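Local coordinates for protein 3-methylaspartate ammonia-lyase (Citrobacter amalonaticus, PDB 1KKO) that catalyses the reversible, magnesium-dependent elimination of ammonia from L-threo-3-methylaspartate to give mesaconate, at residues 211-223 with 257-269. Numbering follows the deposited sequence.
Sequences LREYVRWLSDRIL and YIASLEKEAQGLP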
ATOM      1  N   LEU A 211     -28.461   8.339   0.597  1.00 20.24           N
ATOM      2  CA  LEU A 211     -27.931   7.110   0.022  1.00 19.90           C
ATOM      3  C   LEU A 211     -28.579   6.847  -1.328  1.00 20.23           C
ATOM      4  O   LEU A 211     -27.925   6.400  -2.260  1.00 20.13           O
ATOM      5  CB  LEU A 211     -28.130   5.926   0.961  1.00 19.17           C
ATOM      6  CG  LEU A 211     -27.702   4.588   0.359  1.00 18.46           C
ATOM      7  CD1 LEU A 211     -26.239   4.614  -0.066  1.00 17.96           C
ATOM      8  CD2 LEU A 211     -27.943   3.492   1.369  1.00 18.78           C
ATOM      9  N   ARG A 212     -29.871   7.127  -1.454  1.00 20.76           N
ATOM     10  CA  ARG A 212     -30.545   6.933  -2.729  1.00 21.19           C
ATOM     11  C   ARG A 212     -29.860   7.747  -3.825  1.00 21.40           C
ATOM     12  O   ARG A 212     -29.564   7.239  -4.910  1.00 21.85           O
ATOM     13  CB  ARG A 212     -32.006   7.355  -2.630  1.00 21.54           C
ATOM     14  CG  ARG A 212     -32.737   7.221  -3.941  1.00 23.19           C
ATOM     15  CD  ARG A 212     -34.178   7.675  -3.890  1.00 24.89           C
ATOM     16  NE  ARG A 212     -34.854   7.024  -2.785  1.00 26.09           N
ATOM     17  CZ  ARG A 212     -35.209   5.750  -2.770  1.00 27.51           C
ATOM     18  NH1 ARG A 212     -34.979   4.965  -3.820  1.00 28.33           N
ATOM     19  NH2 ARG A 212     -35.800   5.256  -1.696  1.00 28.36           N
ATOM     20  N   GLU A 213     -29.597   9.007  -3.513  1.00 21.57           N
ATOM     21  CA  GLU A 213     -28.968   9.918  -4.451  1.00 21.94           C
ATOM     22  C   GLU A 213     -27.531   9.482  -4.742  1.00 20.88           C
ATOM     23  O   GLU A 213     -27.051   9.621  -5.863  1.00 20.79           O
ATOM     24  CB  GLU A 213     -29.054  11.346  -3.914  1.00 23.22           C
ATOM     25  CG  GLU A 213     -30.511  11.773  -3.757  1.00 26.57           C
ATOM     26  CD  GLU A 213     -30.716  13.267  -3.644  1.00 30.70           C
ATOM     27  OE1 GLU A 213     -30.108  14.011  -4.441  1.00 33.34           O
ATOM     28  OE2 GLU A 213     -31.507  13.693  -2.767  1.00 33.75           O
ATOM     29  N   TYR A 214     -26.861   8.932  -3.735  1.00 19.44           N
ATOM     30  CA  TYR A 214     -25.507   8.431  -3.939  1.00 18.87           C
ATOM     31  C   TYR A 214     -25.471   7.224  -4.886  1.00 18.57           C
ATOM     32  O   TYR A 214     -24.602   7.139  -5.757  1.00 17.95           O
ATOM     33  CB  TYR A 214     -24.849   8.073  -2.610  1.00 18.60           C
ATOM     34  CG  TYR A 214     -23.455   7.534  -2.838  1.00 17.39           C
ATOM     35  CD1 TYR A 214     -22.416   8.388  -3.189  1.00 17.25           C
ATOM     36  CD2 TYR A 214     -23.187   6.172  -2.764  1.00 16.72           C
ATOM     37  CE1 TYR A 214     -21.155   7.906  -3.435  1.00 16.27           C
ATOM     38  CE2 TYR A 214     -21.925   5.688  -2.999  1.00 15.88           C
ATOM     39  CZ  TYR A 214     -20.914   6.555  -3.344  1.00 15.87           C
ATOM     40  OH  TYR A 214     -19.652   6.052  -3.585  1.00 15.70           O
ATOM     41  N   VAL A 215     -26.402   6.284  -4.728  1.00 18.57           N
ATOM     42  CA  VAL A 215     -26.414   5.116  -5.595  1.00 19.06           C
ATOM     43  C   VAL A 215     -26.608   5.556  -7.041  1.00 19.45           C
ATOM     44  O   VAL A 215     -25.977   5.025  -7.957  1.00 19.37           O
ATOM     45  CB  VAL A 215     -27.488   4.090  -5.195  1.00 19.15           C
ATOM     46  CG1 VAL A 215     -27.506   2.935  -6.168  1.00 18.77           C
ATOM     47  CG2 VAL A 215     -27.223   3.562  -3.794  1.00 19.45           C
ATOM     48  N   ARG A 216     -27.488   6.533  -7.245  1.00 20.13           N
ATOM     49  CA  ARG A 216     -27.747   7.046  -8.582  1.00 20.56           C
ATOM     50  C   ARG A 216     -26.501   7.724  -9.142  1.00 19.82           C
ATOM     51  O   ARG A 216     -26.150   7.535 -10.309  1.00 19.68           O
ATOM     52  CB  ARG A 216     -28.918   8.031  -8.551  1.00 21.36           C
ATOM     53  CG  ARG A 216     -29.306   8.564  -9.919  1.00 23.25           C
ATOM     54  CD  ARG A 216     -29.718   7.491 -10.888  1.00 26.09           C
ATOM     55  NE  ARG A 216     -29.461   7.875 -12.269  1.00 29.11           N
ATOM     56  CZ  ARG A 216     -30.210   7.506 -13.298  1.00 30.38           C
ATOM     57  NH1 ARG A 216     -31.274   6.732 -13.112  1.00 30.47           N
ATOM     58  NH2 ARG A 216     -29.890   7.914 -14.518  1.00 31.02           N
ATOM     59  N   TRP A 217     -25.844   8.518  -8.303  1.00 19.52           N
ATOM     60  CA  TRP A 217     -24.621   9.191  -8.709  1.00 19.16           C
ATOM     61  C   TRP A 217     -23.581   8.147  -9.101  1.00 18.79           C
ATOM     62  O   TRP A 217     -22.879   8.289 -10.096  1.00 18.73           O
ATOM     63  CB  TRP A 217     -24.061  10.064  -7.592  1.00 19.57           C
ATOM     64  CG  TRP A 217     -22.772  10.670  -8.003  1.00 19.78           C
ATOM     65  CD1 TRP A 217     -22.600  11.830  -8.698  1.00 20.41           C
ATOM     66  CD2 TRP A 217     -21.467  10.111  -7.833  1.00 19.95           C
ATOM     67  NE1 TRP A 217     -21.267  12.045  -8.943  1.00 20.89           N
ATOM     68  CE2 TRP A 217     -20.548  11.003  -8.421  1.00 19.90           C
ATOM     69  CE3 TRP A 217     -20.973   8.956  -7.217  1.00 19.31           C
ATOM     70  CZ2 TRP A 217     -19.172  10.769  -8.426  1.00 19.86           C
ATOM     71  CZ3 TRP A 217     -19.612   8.727  -7.225  1.00 19.57           C
ATOM     72  CH2 TRP A 217     -18.728   9.632  -7.816  1.00 19.80           C
ATOM     73  N   LEU A 218     -23.507   7.091  -8.300  1.00 18.27           N
ATOM     74  CA  LEU A 218     -22.540   6.021  -8.488  1.00 17.94           C
ATOM     75  C   LEU A 218     -22.753   5.272  -9.800  1.00 17.99           C
ATOM     76  O   LEU A 218     -21.826   5.119 -10.598  1.00 17.32           O
ATOM     77  CB  LEU A 218     -22.634   5.077  -7.293  1.00 17.61           C
ATOM     78  CG  LEU A 218     -21.872   3.761  -7.350  1.00 16.76           C
ATOM     79  CD1 LEU A 218     -20.388   4.003  -7.545  1.00 16.50           C
ATOM     80  CD2 LEU A 218     -22.144   3.003  -6.070  1.00 16.13           C
ATOM     81  N   SER A 219     -23.974   4.810 -10.041  1.00 18.63           N
ATOM     82  CA  SER A 219     -24.245   4.110 -11.291  1.00 19.30           C
ATOM     83  C   SER A 219     -24.082   5.053 -12.496  1.00 19.98           C
ATOM     84  O   SER A 219     -23.550   4.652 -13.529  1.00 19.96           O
ATOM     85  CB  SER A 219     -25.613   3.442 -11.277  1.00 19.50           C
ATOM     86  OG  SER A 219     -26.630   4.377 -11.017  1.00 19.46           O
ATOM     87  N   ASP A 220     -24.521   6.301 -12.356  1.00 20.58           N
ATOM     88  CA  ASP A 220     -24.326   7.289 -13.422  1.00 21.27           C
ATOM     89  C   ASP A 220     -22.833   7.455 -13.737  1.00 20.80           C
ATOM     90  O   ASP A 220     -22.435   7.506 -14.899  1.00 21.01           O
ATOM     91  CB  ASP A 220     -24.880   8.660 -13.014  1.00 21.78           C
ATOM     92  CG  ASP A 220     -26.356   8.834 -13.331  1.00 23.34           C
ATOM     93  OD1 ASP A 220     -26.911   8.044 -14.116  1.00 23.96           O
ATOM     94  OD2 ASP A 220     -27.026   9.754 -12.822  1.00 25.85           O
ATOM     95  N   ARG A 221     -22.011   7.543 -12.692  1.00 20.14           N
ATOM     96  CA  ARG A 221     -20.583   7.777 -12.860  1.00 19.71           C
ATOM     97  C   ARG A 221     -19.932   6.622 -13.596  1.00 19.49           C
ATOM     98  O   ARG A 221     -19.113   6.824 -14.488  1.00 19.16           O
ATOM     99  CB  ARG A 221     -19.910   7.962 -11.502  1.00 19.62           C
ATOM    100  CG  ARG A 221     -18.528   8.574 -11.576  1.00 19.61           C
ATOM    101  CD  ARG A 221     -18.543  10.033 -12.023  1.00 19.75           C
ATOM    102  NE  ARG A 221     -17.241  10.667 -11.882  1.00 20.40           N
ATOM    103  CZ  ARG A 221     -16.948  11.876 -12.333  1.00 20.67           C
ATOM    104  NH1 ARG A 221     -17.869  12.602 -12.963  1.00 21.74           N
ATOM    105  NH2 ARG A 221     -15.732  12.363 -12.166  1.00 20.83           N
ATOM    106  N   ILE A 222     -20.293   5.408 -13.200  1.00 19.36           N
ATOM    107  CA  ILE A 222     -19.782   4.203 -13.840  1.00 19.65           C
ATOM    108  C   ILE A 222     -20.185   4.173 -15.312  1.00 21.04           C
ATOM    109  O   ILE A 222     -19.341   3.966 -16.177  1.00 21.17           O
ATOM    110  CB  ILE A 222     -20.281   2.942 -13.098  1.00 19.10           C
ATOM    111  CG1 ILE A 222     -19.611   2.839 -11.723  1.00 18.08           C
ATOM    112  CG2 ILE A 222     -20.012   1.690 -13.921  1.00 19.21           C
ATOM    113  CD1 ILE A 222     -20.344   1.922 -10.759  1.00 18.19           C
ATOM    114  N   LEU A 223     -21.469   4.386 -15.586  1.00 22.87           N
ATOM    115  CA  LEU A 223     -21.962   4.342 -16.960  1.00 24.51           C
ATOM    116  C   LEU A 223     -21.371   5.467 -17.811  1.00 25.30           C
ATOM    117  O   LEU A 223     -21.149   5.282 -19.008  1.00 25.91           O
ATOM    118  CB  LEU A 223     -23.495   4.362 -16.988  1.00 24.87           C
ATOM    119  CG  LEU A 223     -24.154   3.121 -16.369  1.00 26.44           C
ATOM    120  CD1 LEU A 223     -25.662   3.298 -16.255  1.00 27.40           C
ATOM    121  CD2 LEU A 223     -23.815   1.876 -17.170  1.00 27.75           C
ATOM    122  N   TYR A 257     -37.120  -0.350   1.885  1.00 21.05           N
ATOM    123  CA  TYR A 257     -36.183   0.692   1.491  1.00 20.68           C
ATOM    124  C   TYR A 257     -35.030   0.120   0.662  1.00 19.97           C
ATOM    125  O   TYR A 257     -34.673   0.659  -0.379  1.00 19.90           O
ATOM    126  CB  TYR A 257     -35.623   1.419   2.711  1.00 20.91           C
ATOM    127  CG  TYR A 257     -34.466   2.309   2.339  1.00 20.62           C
ATOM    128  CD1 TYR A 257     -34.677   3.492   1.647  1.00 20.05           C
ATOM    129  CD2 TYR A 257     -33.160   1.936   2.621  1.00 19.61           C
ATOM    130  CE1 TYR A 257     -33.621   4.301   1.274  1.00 19.97           C
ATOM    131  CE2 TYR A 257     -32.094   2.738   2.253  1.00 19.45           C
ATOM    132  CZ  TYR A 257     -32.327   3.922   1.583  1.00 19.65           C
ATOM    133  OH  TYR A 257     -31.261   4.717   1.227  1.00 19.01           O
ATOM    134  N   ILE A 258     -34.439  -0.967   1.144  1.00 19.45           N
ATOM    135  CA  ILE A 258     -33.330  -1.599   0.434  1.00 19.32           C
ATOM    136  C   ILE A 258     -33.768  -1.993  -0.974  1.00 19.98           C
ATOM    137  O   ILE A 258     -33.060  -1.756  -1.946  1.00 19.70           O
ATOM    138  CB  ILE A 258     -32.827  -2.817   1.230  1.00 18.88           C
ATOM    139  CG1 ILE A 258     -32.098  -2.357   2.495  1.00 18.48           C
ATOM    140  CG2 ILE A 258     -31.887  -3.669   0.384  1.00 18.42           C
ATOM    141  CD1 ILE A 258     -31.931  -3.430   3.518  1.00 18.28           C
ATOM    142  N   ALA A 259     -34.952  -2.583  -1.092  1.00 20.37           N
ATOM    143  CA  ALA A 259     -35.459  -2.982  -2.401  1.00 20.76           C
ATOM    144  C   ALA A 259     -35.625  -1.776  -3.331  1.00 21.45           C
ATOM    145  O   ALA A 259     -35.398  -1.870  -4.541  1.00 21.85           O
ATOM    146  CB  ALA A 259     -36.784  -3.715  -2.243  1.00 20.93           C
ATOM    147  N   SER A 260     -36.020  -0.640  -2.758  1.00 21.96           N
ATOM    148  CA  SER A 260     -36.237   0.573  -3.538  1.00 22.23           C
ATOM    149  C   SER A 260     -34.951   1.125  -4.149  1.00 21.84           C
ATOM    150  O   SER A 260     -34.995   1.938  -5.069  1.00 22.63           O
ATOM    151  CB  SER A 260     -36.923   1.656  -2.688  1.00 22.52           C
ATOM    152  OG  SER A 260     -36.016   2.344  -1.842  1.00 23.72           O
ATOM    153  N   LEU A 261     -33.801   0.694  -3.638  1.00 21.22           N
ATOM    154  CA  LEU A 261     -32.531   1.164  -4.176  1.00 20.64           C
ATOM    155  C   LEU A 261     -32.161   0.477  -5.488  1.00 20.54           C
ATOM    156  O   LEU A 261     -31.315   0.983  -6.224  1.00 20.82           O
ATOM    157  CB  LEU A 261     -31.409   0.961  -3.162  1.00 20.15           C
ATOM    158  CG  LEU A 261     -31.522   1.749  -1.857  1.00 20.11           C
ATOM    159  CD1 LEU A 261     -30.392   1.358  -0.925  1.00 19.42           C
ATOM    160  CD2 LEU A 261     -31.495   3.232  -2.090  1.00 20.42           C
ATOM    161  N   GLU A 262     -32.786  -0.656  -5.802  1.00 20.65           N
ATOM    162  CA  GLU A 262     -32.401  -1.399  -6.998  1.00 21.36           C
ATOM    163  C   GLU A 262     -32.473  -0.543  -8.253  1.00 21.79           C
ATOM    164  O   GLU A 262     -31.586  -0.602  -9.097  1.00 22.07           O
ATOM    165  CB  GLU A 262     -33.238  -2.675  -7.176  1.00 21.65           C
ATOM    166  CG  GLU A 262     -32.619  -3.634  -8.184  1.00 23.11           C
ATOM    167  CD  GLU A 262     -33.351  -4.959  -8.316  1.00 24.63           C
ATOM    168  OE1 GLU A 262     -34.184  -5.289  -7.451  1.00 25.46           O
ATOM    169  OE2 GLU A 262     -33.068  -5.687  -9.293  1.00 27.25           O
ATOM    170  N   LYS A 263     -33.535   0.246  -8.384  1.00 22.32           N
ATOM    171  CA  LYS A 263     -33.698   1.089  -9.565  1.00 22.65           C
ATOM    172  C   LYS A 263     -32.543   2.067  -9.745  1.00 22.65           C
ATOM    173  O   LYS A 263     -32.150   2.368 -10.873  1.00 23.36           O
ATOM    174  CB  LYS A 263     -35.016   1.865  -9.495  1.00 22.78           C
ATOM    175  N   GLU A 264     -31.992   2.554  -8.639  1.00 22.41           N
ATOM    176  CA  GLU A 264     -30.936   3.559  -8.696  1.00 22.37           C
ATOM    177  C   GLU A 264     -29.621   2.971  -9.230  1.00 21.65           C
ATOM    178  O   GLU A 264     -28.747   3.712  -9.679  1.00 21.30           O
ATOM    179  CB  GLU A 264     -30.711   4.192  -7.320  1.00 23.16           C
ATOM    180  CG  GLU A 264     -31.979   4.588  -6.570  1.00 24.66           C
ATOM    181  CD  GLU A 264     -32.849   5.592  -7.309  1.00 27.00           C
ATOM    182  OE1 GLU A 264     -34.022   5.757  -6.905  1.00 29.38           O
ATOM    183  OE2 GLU A 264     -32.371   6.220  -8.277  1.00 27.77           O
ATOM    184  N   ALA A 265     -29.505   1.645  -9.198  1.00 21.21           N
ATOM    185  CA  ALA A 265     -28.290   0.964  -9.645  1.00 21.04           C
ATOM    186  C   ALA A 265     -28.219   0.788 -11.163  1.00 21.29           C
ATOM    187  O   ALA A 265     -27.184   0.374 -11.690  1.00 20.49           O
ATOM    188  CB  ALA A 265     -28.156  -0.375  -8.950  1.00 20.84           C
ATOM    189  N   GLN A 266     -29.322   1.081 -11.859  1.00 21.43           N
ATOM    190  CA  GLN A 266     -29.377   1.014 -13.323  1.00 21.81           C
ATOM    191  C   GLN A 266     -28.848  -0.295 -13.917  1.00 21.44           C
ATOM    192  O   GLN A 266     -28.080  -0.290 -14.880  1.00 22.16           O
ATOM    193  CB  GLN A 266     -28.642   2.206 -13.934  1.00 22.30           C
ATOM    194  CG  GLN A 266     -29.218   3.530 -13.492  1.00 23.47           C
ATOM    195  CD  GLN A 266     -28.611   4.711 -14.204  1.00 24.78           C
ATOM    196  OE1 GLN A 266     -29.014   5.038 -15.320  1.00 26.68           O
ATOM    197  NE2 GLN A 266     -27.659   5.377 -13.556  1.00 24.16           N
ATOM    198  N   GLY A 267     -29.260  -1.419 -13.342  1.00 20.92           N
ATOM    199  CA  GLY A 267     -28.883  -2.714 -13.875  1.00 20.85           C
ATOM    200  C   GLY A 267     -27.639  -3.349 -13.269  1.00 20.26           C
ATOM    201  O   GLY A 267     -27.371  -4.519 -13.503  1.00 20.70           O
ATOM    202  N   LEU A 268     -26.874  -2.580 -12.499  1.00 19.53           N
ATOM    203  CA  LEU A 268     -25.692  -3.108 -11.828  1.00 18.43           C
ATOM    204  C   LEU A 268     -26.169  -3.834 -10.573  1.00 17.74           C
ATOM    205  O   LEU A 268     -26.988  -3.292  -9.839  1.00 18.73           O
ATOM    206  CB  LEU A 268     -24.746  -1.963 -11.459  1.00 18.47           C
ATOM    207  CG  LEU A 268     -24.300  -1.083 -12.633  1.00 18.93           C
ATOM    208  CD1 LEU A 268     -23.466   0.105 -12.172  1.00 19.42           C
ATOM    209  CD2 LEU A 268     -23.538  -1.895 -13.655  1.00 19.28           C
ATOM    210  N   PRO A 269     -25.683  -5.046 -10.311  1.00 17.01           N
ATOM    211  CA  PRO A 269     -26.103  -5.764  -9.103  1.00 16.89           C
ATOM    212  C   PRO A 269     -25.791  -4.955  -7.860  1.00 15.99           C
ATOM    213  O   PRO A 269     -24.760  -4.286  -7.821  1.00 15.94           O
ATOM    214  CB  PRO A 269     -25.269  -7.041  -9.136  1.00 17.09           C
ATOM    215  CG  PRO A 269     -24.803  -7.190 -10.543  1.00 17.84           C
ATOM    216  CD  PRO A 269     -24.709  -5.814 -11.105  1.00 17.12           C
TER
HETATM  217  O   HOH W   1     -27.247   7.117 -16.919  1.00 44.92           O
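A chi1 of 57° turns Ser219 OG to face the carbonyl of Glu264, and Gln266, extended beyond CG, brings NE2 to the same hydroxyl oxygen. Ser219 OG donates a hydrogen bond to Glu264 O at 2.6 Å, in the carbonyl plane, and accepts one from Gln266 NE2 that is nearly straight (173°). The second N-H of that amide goes to Asp220 OD1, with 2.8 Å between Gln266 NE2 and the oxygen, which it meets from above the carboxylate plane. The amide is thereby fixed in rotation and lies stacked on the guanidinium of Arg216, the planes 22° apart and Gln266 NE2 over the centre; Arg216 itself is held by Asp220. A water bridges Asp220 OD1 and Gln266 OE1. At the other end Arg212 grips Ser260 end-on: NH2 reaches Ser260 OG at 2.9 Å, NH1 reaches Ser260 O, and a weak, long bond of 3.3 Å, part of a salt bridge, runs from Arg212 NH1 to Glu264 OE1. Between these ends Val215 CG1 packs on Glu264 CB, while Ile222 CD1 meets Leu268 CD1 at 3.9 Å. On the barrel side, Val215 and Ile222 also touch strand 234-238. Helix 209-225 thus packs beside the segment that leads from helix 251-260 through a type I' turn into strand 270-273, neighbouring outer-layer elements of the enolase-superfamily TIM barrel.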